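Local coordinates for WbbM protein (Klebsiella pneumoniae, PDB 6U4B) that probably transfers sugars as a bifunctional, trimeric glycosyltransferase that polymerises O-antigen and binds magnesium, at residues V302-S307 with V403-D408. Residues are numbered along the deposited sequence; the frame is centred on the assembly and turned at random.
Sequences VPVVIS and VFIDSD. With MG (magnesium ion), chain C.
With chi1 at 170°, the ring of F404 swings beside its own carbonyl carbon and approaches the backbone of V305 obliquely, CD1 coming to 3.3 Å from V305 O; V305 CG1 makes an apolar contact with F404 CD1. In I405 (chi1 -177°) the branch CG2 sits between backbone N and carbonyl carbon, which sets it alongside V304 CG1 at 4.0 Å and next to I306 CG1, the three side chains packing on the side of the sheet away from F404. The pairing is parallel: V403 N donates to P303 O, V305 N to V403 O (2.8 Å), and I405 N to V305 O, so V305 is gripped through both its N and O. All three N-H...O angles are 160° or more. The strands diverge from I306 and I405 onward, where the CA atoms are 5.8 Å apart against 4.7 Å for V305 and F404. A water bridges them there, accepting from S307 N (2.8 Å) and donating to I405 O, while S407 CB still touches I306 CG2. The second chain segment then turns to the magnesium ion, bound by D406 OD2 at 2.1 Å and by D408 OD1, with H560 completing the protein ligands; R389 forms a salt bridge with D406. This D-S-D sequence at a strand end is consistent with the DXD motif of GT-A glycosyltransferases. Strand 302-309 lies between strands 333-340 and 402-405, while helix 313-325 packs against V304, I306 and I405.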
ATOM      1  N   VAL A 302      -7.297   6.914  25.336  1.00 52.47           N
ATOM      2  CA  VAL A 302      -8.580   6.296  25.017  1.00 48.98           C
ATOM      3  C   VAL A 302      -8.443   4.791  25.214  1.00 46.26           C
ATOM      4  O   VAL A 302      -7.862   4.106  24.359  1.00 45.92           O
ATOM      5  CB  VAL A 302      -9.024   6.629  23.584  1.00 48.50           C
ATOM      6  CG1 VAL A 302     -10.358   5.963  23.269  1.00 47.64           C
ATOM      7  CG2 VAL A 302      -9.104   8.134  23.388  1.00 48.20           C
ATOM      8  N   PRO A 303      -8.943   4.236  26.320  1.00 44.98           N
ATOM      9  CA  PRO A 303      -8.822   2.789  26.554  1.00 43.40           C
ATOM     10  C   PRO A 303      -9.831   2.030  25.705  1.00 45.01           C
ATOM     11  O   PRO A 303     -11.041   2.246  25.814  1.00 43.55           O
ATOM     12  CB  PRO A 303      -9.121   2.643  28.054  1.00 42.20           C
ATOM     13  CG  PRO A 303      -9.079   4.047  28.613  1.00 44.29           C
ATOM     14  CD  PRO A 303      -9.509   4.928  27.485  1.00 47.36           C
ATOM     15  N   VAL A 304      -9.330   1.133  24.862  1.00 39.50           N
ATOM     16  CA  VAL A 304     -10.154   0.348  23.951  1.00 40.88           C
ATOM     17  C   VAL A 304      -9.934  -1.123  24.262  1.00 44.33           C
ATOM     18  O   VAL A 304      -8.791  -1.594  24.285  1.00 47.46           O
ATOM     19  CB  VAL A 304      -9.822   0.655  22.480  1.00 38.74           C
ATOM     20  CG1 VAL A 304     -10.672  -0.203  21.556  1.00 38.23           C
ATOM     21  CG2 VAL A 304     -10.023   2.136  22.192  1.00 43.80           C
ATOM     22  N   VAL A 305     -11.024  -1.848  24.496  1.00 41.53           N
ATOM     23  CA  VAL A 305     -10.964  -3.247  24.896  1.00 39.27           C
ATOM     24  C   VAL A 305     -11.620  -4.095  23.817  1.00 37.65           C
ATOM     25  O   VAL A 305     -12.767  -3.842  23.427  1.00 39.80           O
ATOM     26  CB  VAL A 305     -11.634  -3.473  26.262  1.00 43.14           C
ATOM     27  CG1 VAL A 305     -11.617  -4.952  26.618  1.00 42.27           C
ATOM     28  CG2 VAL A 305     -10.915  -2.666  27.317  1.00 39.88           C
ATOM     29  N   ILE A 306     -10.886  -5.097  23.339  1.00 39.28           N
ATOM     30  CA  ILE A 306     -11.350  -6.018  22.311  1.00 40.69           C
ATOM     31  C   ILE A 306     -11.113  -7.437  22.807  1.00 42.70           C
ATOM     32  O   ILE A 306     -10.191  -7.696  23.585  1.00 40.81           O
ATOM     33  CB  ILE A 306     -10.629  -5.783  20.964  1.00 39.56           C
ATOM     34  CG1 ILE A 306     -10.485  -4.286  20.682  1.00 40.74           C
ATOM     35  CG2 ILE A 306     -11.381  -6.456  19.830  1.00 38.50           C
ATOM     36  CD1 ILE A 306      -9.526  -3.965  19.554  1.00 41.15           C
ATOM     37  N   SER A 307     -11.950  -8.363  22.346  1.00 41.71           N
ATOM     38  CA  SER A 307     -11.848  -9.759  22.745  1.00 44.36           C
ATOM     39  C   SER A 307     -12.042 -10.646  21.527  1.00 41.68           C
ATOM     40  O   SER A 307     -13.040 -10.511  20.813  1.00 43.87           O
ATOM     41  CB  SER A 307     -12.885 -10.097  23.825  1.00 44.70           C
ATOM     42  OG  SER A 307     -12.897 -11.482  24.117  1.00 44.83           O
ATOM     43  N   VAL A 403     -13.818   1.848  26.634  1.00 34.21           N
ATOM     44  CA  VAL A 403     -14.673   1.583  25.481  1.00 35.82           C
ATOM     45  C   VAL A 403     -14.448   0.147  25.029  1.00 34.78           C
ATOM     46  O   VAL A 403     -13.344  -0.207  24.596  1.00 37.72           O
ATOM     47  CB  VAL A 403     -14.397   2.563  24.330  1.00 41.39           C
ATOM     48  CG1 VAL A 403     -15.303   2.258  23.149  1.00 37.26           C
ATOM     49  CG2 VAL A 403     -14.582   3.996  24.799  1.00 46.75           C
ATOM     50  N   PHE A 404     -15.485  -0.682  25.135  1.00 35.56           N
ATOM     51  CA  PHE A 404     -15.447  -2.009  24.536  1.00 37.62           C
ATOM     52  C   PHE A 404     -16.046  -1.968  23.139  1.00 37.29           C
ATOM     53  O   PHE A 404     -17.012  -1.243  22.883  1.00 37.31           O
ATOM     54  CB  PHE A 404     -16.205  -3.041  25.378  1.00 34.36           C
ATOM     55  CG  PHE A 404     -16.379  -4.367  24.678  1.00 39.45           C
ATOM     56  CD1 PHE A 404     -15.419  -5.356  24.803  1.00 42.02           C
ATOM     57  CD2 PHE A 404     -17.483  -4.609  23.864  1.00 44.04           C
ATOM     58  CE1 PHE A 404     -15.558  -6.562  24.149  1.00 43.70           C
ATOM     59  CE2 PHE A 404     -17.621  -5.809  23.198  1.00 39.83           C
ATOM     60  CZ  PHE A 404     -16.662  -6.789  23.347  1.00 41.82           C
ATOM     61  N   ILE A 405     -15.486  -2.777  22.242  1.00 38.64           N
ATOM     62  CA  ILE A 405     -16.017  -2.884  20.887  1.00 32.45           C
ATOM     63  C   ILE A 405     -15.849  -4.320  20.410  1.00 30.35           C
ATOM     64  O   ILE A 405     -14.814  -4.950  20.644  1.00 34.86           O
ATOM     65  CB  ILE A 405     -15.337  -1.868  19.939  1.00 37.89           C
ATOM     66  CG1 ILE A 405     -15.941  -1.940  18.532  1.00 39.23           C
ATOM     67  CG2 ILE A 405     -13.822  -2.067  19.907  1.00 39.26           C
ATOM     68  CD1 ILE A 405     -15.460  -0.833  17.614  1.00 41.43           C
ATOM     69  N   ASP A 406     -16.887  -4.838  19.754  1.00 30.54           N
ATOM     70  CA  ASP A 406     -16.822  -6.166  19.154  1.00 33.67           C
ATOM     71  C   ASP A 406     -15.671  -6.258  18.155  1.00 38.42           C
ATOM     72  O   ASP A 406     -15.289  -5.273  17.515  1.00 36.69           O
ATOM     73  CB  ASP A 406     -18.138  -6.495  18.447  1.00 36.94           C
ATOM     74  CG  ASP A 406     -19.116  -7.235  19.337  1.00 44.90           C
ATOM     75  OD1 ASP A 406     -18.870  -7.329  20.560  1.00 45.94           O
ATOM     76  OD2 ASP A 406     -20.132  -7.731  18.805  1.00 49.75           O
ATOM     77  N   SER A 407     -15.128  -7.465  18.007  1.00 37.03           N
ATOM     78  CA  SER A 407     -14.001  -7.668  17.107  1.00 42.01           C
ATOM     79  C   SER A 407     -14.415  -7.699  15.642  1.00 43.79           C
ATOM     80  O   SER A 407     -13.580  -7.422  14.773  1.00 42.18           O
ATOM     81  CB  SER A 407     -13.266  -8.963  17.461  1.00 40.30           C
ATOM     82  OG  SER A 407     -14.034 -10.101  17.110  1.00 43.11           O
ATOM     83  N   ASP A 408     -15.672  -8.020  15.344  1.00 40.96           N
ATOM     84  CA  ASP A 408     -16.142  -8.067  13.958  1.00 42.95           C
ATOM     85  C   ASP A 408     -16.666  -6.708  13.500  1.00 41.14           C
ATOM     86  O   ASP A 408     -17.756  -6.586  12.940  1.00 41.46           O
ATOM     87  CB  ASP A 408     -17.201  -9.152  13.802  1.00 46.48           C
ATOM     88  CG  ASP A 408     -18.364  -8.976  14.759  1.00 48.28           C
ATOM     89  OD1 ASP A 408     -18.250  -8.158  15.697  1.00 47.33           O
ATOM     90  OD2 ASP A 408     -19.395  -9.654  14.567  1.00 51.05           O
TER
HETATM   91 MG    MG C 602     -20.434  -8.504  16.827  1.00 35.94          MG
HETATM   92  O   HOH W   1     -14.293  -7.740  20.915  1.00 35.47           O